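Local structure of maleylacetate reductase (Agrobacterium tumefaciens, 3HL0) at residues A[102-107]-A[144-149]. The protein catalyses the NADH-dependent reduction of maleylacetate to 3-oxoadipate, very probably as a step in the breakdown of gamma-resorcylate. Numbering follows the deposited sequence.
Sequences LGKAIA and PEILPE. With CA (calcium ion), chain C.
K104 packs its methylene shaft on the methyl CG2 and the backbone carbonyl oxygen of I146, the two side chains crossing at about a right angle. CG2 lies 3.6 Å from K104 CD and nearly as close to CB, CG and CE, placed there by chi1 of I146 (-64°), which sets it anti to the backbone N. I146 O is 3.6 Å from K104 CG and takes its hydrogen bond from Q114 NE2. Farther along the shaft, CD of the P148 ring lies 3.9 Å from K104 CE. A long, extended lysine suits the place: its carbons pack against isoleucine and proline, while its buried NZ travels on to the backbone oxygens of S124, T127 and I129, which hydrogen-bond it. One turn further along the helix, the small methyl of A107 lets the loop come near, its CB 4.0 Å from E145 O.

Loop carbonyls and the E149 carboxylate face a calcium ion. The carboxylate offers this divalent cation a negatively charged oxygen, OE2, at 2.4 Å, leaving OE1 to accept from water 3 and Q114 N. Five waters complete six ligands; water 1 bridges P144 O and L147 O, and water 2 donates to E145 O, so the ion draws the loop's own groups together. Packing of K104 and A107 on E145, I146 and P148 joins helix 97-110 to the loop before strand 150-153 in the Rossmann-like, NAD-binding domain of the iron-containing alcohol dehydrogenase family, with K104 lining the dinucleotide pocket.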
ATOM      1  N   LEU A 102      11.141   0.258 -11.130  1.00  7.96           N
ATOM      2  CA  LEU A 102      11.028  -0.768 -12.183  1.00  7.69           C
ATOM      3  C   LEU A 102      11.706  -0.300 -13.481  1.00  8.17           C
ATOM      4  O   LEU A 102      12.463  -1.054 -14.106  1.00  8.76           O
ATOM      5  CB  LEU A 102       9.548  -1.180 -12.403  1.00  7.03           C
ATOM      6  CG  LEU A 102       9.409  -2.199 -13.557  1.00  7.86           C
ATOM      7  CD1 LEU A 102      10.177  -3.518 -13.272  1.00  8.67           C
ATOM      8  CD2 LEU A 102       7.907  -2.474 -13.864  1.00  9.06           C
ATOM      9  N   GLY A 103      11.464   0.950 -13.876  1.00  8.52           N
ATOM     10  CA  GLY A 103      12.105   1.475 -15.094  1.00  8.81           C
ATOM     11  C   GLY A 103      13.616   1.496 -14.969  1.00 10.03           C
ATOM     12  O   GLY A 103      14.342   1.213 -15.943  1.00 10.17           O
ATOM     13  N   LYS A 104      14.094   1.829 -13.762  1.00  9.10           N
ATOM     14  CA  LYS A 104      15.529   1.840 -13.518  1.00  8.43           C
ATOM     15  C   LYS A 104      16.101   0.429 -13.607  1.00  8.43           C
ATOM     16  O   LYS A 104      17.197   0.232 -14.162  1.00  8.78           O
ATOM     17  CB  LYS A 104      15.839   2.446 -12.148  1.00  8.72           C
ATOM     18  CG  LYS A 104      15.715   3.967 -12.056  1.00 10.22           C
ATOM     19  CD  LYS A 104      15.795   4.419 -10.595  1.00  9.34           C
ATOM     20  CE  LYS A 104      16.210   5.900 -10.538  1.00  9.58           C
ATOM     21  NZ  LYS A 104      16.413   6.330  -9.100  1.00  8.37           N
ATOM     22  N   ALA A 105      15.390  -0.550 -13.053  1.00  7.54           N
ATOM     23  CA  ALA A 105      15.869  -1.935 -13.075  1.00  7.94           C
ATOM     24  C   ALA A 105      15.884  -2.497 -14.492  1.00  7.89           C
ATOM     25  O   ALA A 105      16.745  -3.328 -14.808  1.00  7.61           O
ATOM     26  CB  ALA A 105      15.022  -2.825 -12.151  1.00  8.68           C
ATOM     27  N   ILE A 106      14.923  -2.084 -15.321  1.00  7.81           N
ATOM     28  CA  ILE A 106      14.903  -2.477 -16.742  1.00  8.41           C
ATOM     29  C   ILE A 106      16.082  -1.797 -17.452  1.00  9.39           C
ATOM     30  O   ILE A 106      16.803  -2.440 -18.187  1.00  9.45           O
ATOM     31  CB  ILE A 106      13.551  -2.092 -17.422  1.00  8.56           C
ATOM     32  CG1 ILE A 106      12.414  -2.923 -16.843  1.00  9.15           C
ATOM     33  CG2 ILE A 106      13.634  -2.238 -18.956  1.00  7.86           C
ATOM     34  CD1 ILE A 106      11.013  -2.356 -17.184  1.00  9.30           C
ATOM     35  N   ALA A 107      16.305  -0.507 -17.201  1.00  9.93           N
ATOM     36  CA  ALA A 107      17.453   0.198 -17.785  1.00  9.85           C
ATOM     37  C   ALA A 107      18.785  -0.467 -17.412  1.00 10.47           C
ATOM     38  O   ALA A 107      19.684  -0.588 -18.277  1.00 10.68           O
ATOM     39  CB  ALA A 107      17.451   1.676 -17.353  1.00 10.91           C
ATOM     40  N   PRO A 144      25.653   5.781 -13.099  1.00 16.59           N
ATOM     41  CA  PRO A 144      25.151   6.641 -14.172  1.00 17.21           C
ATOM     42  C   PRO A 144      24.150   5.952 -15.109  1.00 17.41           C
ATOM     43  O   PRO A 144      23.264   6.621 -15.672  1.00 18.13           O
ATOM     44  CB  PRO A 144      26.433   7.094 -14.912  1.00 17.83           C
ATOM     45  CG  PRO A 144      27.543   6.214 -14.392  1.00 17.15           C
ATOM     46  CD  PRO A 144      27.123   5.756 -13.029  1.00 16.54           C
ATOM     47  N   GLU A 145      24.257   4.633 -15.236  1.00 17.39           N
ATOM     48  CA  GLU A 145      23.320   3.855 -16.064  1.00 17.85           C
ATOM     49  C   GLU A 145      21.895   3.769 -15.453  1.00 16.84           C
ATOM     50  O   GLU A 145      20.948   3.289 -16.101  1.00 17.64           O
ATOM     51  CB  GLU A 145      23.888   2.457 -16.374  1.00 19.12           C
ATOM     52  CG  GLU A 145      23.929   1.448 -15.195  1.00 21.91           C
ATOM     53  CD  GLU A 145      25.069   1.670 -14.164  1.00 27.63           C
ATOM     54  OE1 GLU A 145      25.920   2.583 -14.330  1.00 24.27           O
ATOM     55  OE2 GLU A 145      25.095   0.902 -13.161  1.00 30.22           O
ATOM     56  N   ILE A 146      21.738   4.216 -14.210  1.00 14.54           N
ATOM     57  CA  ILE A 146      20.399   4.184 -13.555  1.00 13.71           C
ATOM     58  C   ILE A 146      19.679   5.525 -13.690  1.00 12.10           C
ATOM     59  O   ILE A 146      18.429   5.575 -13.698  1.00 10.82           O
ATOM     60  CB  ILE A 146      20.575   3.795 -12.064  1.00 13.41           C
ATOM     61  CG1 ILE A 146      21.146   2.373 -11.996  1.00 14.06           C
ATOM     62  CG2 ILE A 146      19.258   3.949 -11.253  1.00 14.69           C
ATOM     63  CD1 ILE A 146      21.670   1.996 -10.656  1.00 20.75           C
ATOM     64  N   LEU A 147      20.443   6.624 -13.728  1.00 11.70           N
ATOM     65  CA  LEU A 147      19.858   7.983 -13.775  1.00 11.10           C
ATOM     66  C   LEU A 147      18.941   8.173 -14.991  1.00 11.38           C
ATOM     67  O   LEU A 147      19.407   8.011 -16.145  1.00 11.51           O
ATOM     68  CB  LEU A 147      20.942   9.066 -13.780  1.00 11.14           C
ATOM     69  CG  LEU A 147      20.438  10.498 -13.667  1.00 12.46           C
ATOM     70  CD1 LEU A 147      19.717  10.786 -12.329  1.00 13.06           C
ATOM     71  CD2 LEU A 147      21.651  11.399 -13.860  1.00 14.30           C
ATOM     72  N   PRO A 148      17.640   8.488 -14.760  1.00  9.58           N
ATOM     73  CA  PRO A 148      16.765   8.664 -15.945  1.00 10.28           C
ATOM     74  C   PRO A 148      17.152   9.841 -16.866  1.00 10.60           C
ATOM     75  O   PRO A 148      17.560  10.912 -16.400  1.00 11.47           O
ATOM     76  CB  PRO A 148      15.358   8.879 -15.339  1.00  8.92           C
ATOM     77  CG  PRO A 148      15.451   8.150 -14.011  1.00  8.86           C
ATOM     78  CD  PRO A 148      16.859   8.425 -13.504  1.00  9.54           C
ATOM     79  N   GLU A 149      17.004   9.613 -18.162  1.00 10.50           N
ATOM     80  CA  GLU A 149      17.324  10.617 -19.168  1.00 10.47           C
ATOM     81  C   GLU A 149      16.411  11.826 -19.148  1.00 10.29           C
ATOM     82  O   GLU A 149      16.872  12.947 -19.365  1.00 11.65           O
ATOM     83  CB  GLU A 149      17.249  10.005 -20.560  1.00 11.24           C
ATOM     84  CG  GLU A 149      18.465   9.191 -20.950  1.00 12.02           C
ATOM     85  CD  GLU A 149      18.589   7.851 -20.230  1.00 15.16           C
ATOM     86  OE1 GLU A 149      17.604   7.321 -19.660  1.00 12.34           O
ATOM     87  OE2 GLU A 149      19.718   7.308 -20.199  1.00 17.20           O
TER
HETATM   88 CA    CA C 401      20.785   5.303 -19.413  1.00 27.24          CA
HETATM   89  O   HOH W   1      21.259   6.490 -17.567  1.00 19.66           O
HETATM   90  O   HOH W   2      20.942   3.114 -18.825  1.00 17.32           O
HETATM   91  O   HOH W   3      18.359   4.836 -18.853  1.00 14.29           O
HETATM   92  O   HOH W   4      22.957   4.567 -20.056  1.00 34.03           O
HETATM   93  O   HOH W   5      20.120   4.550 -21.645  1.00 20.74           O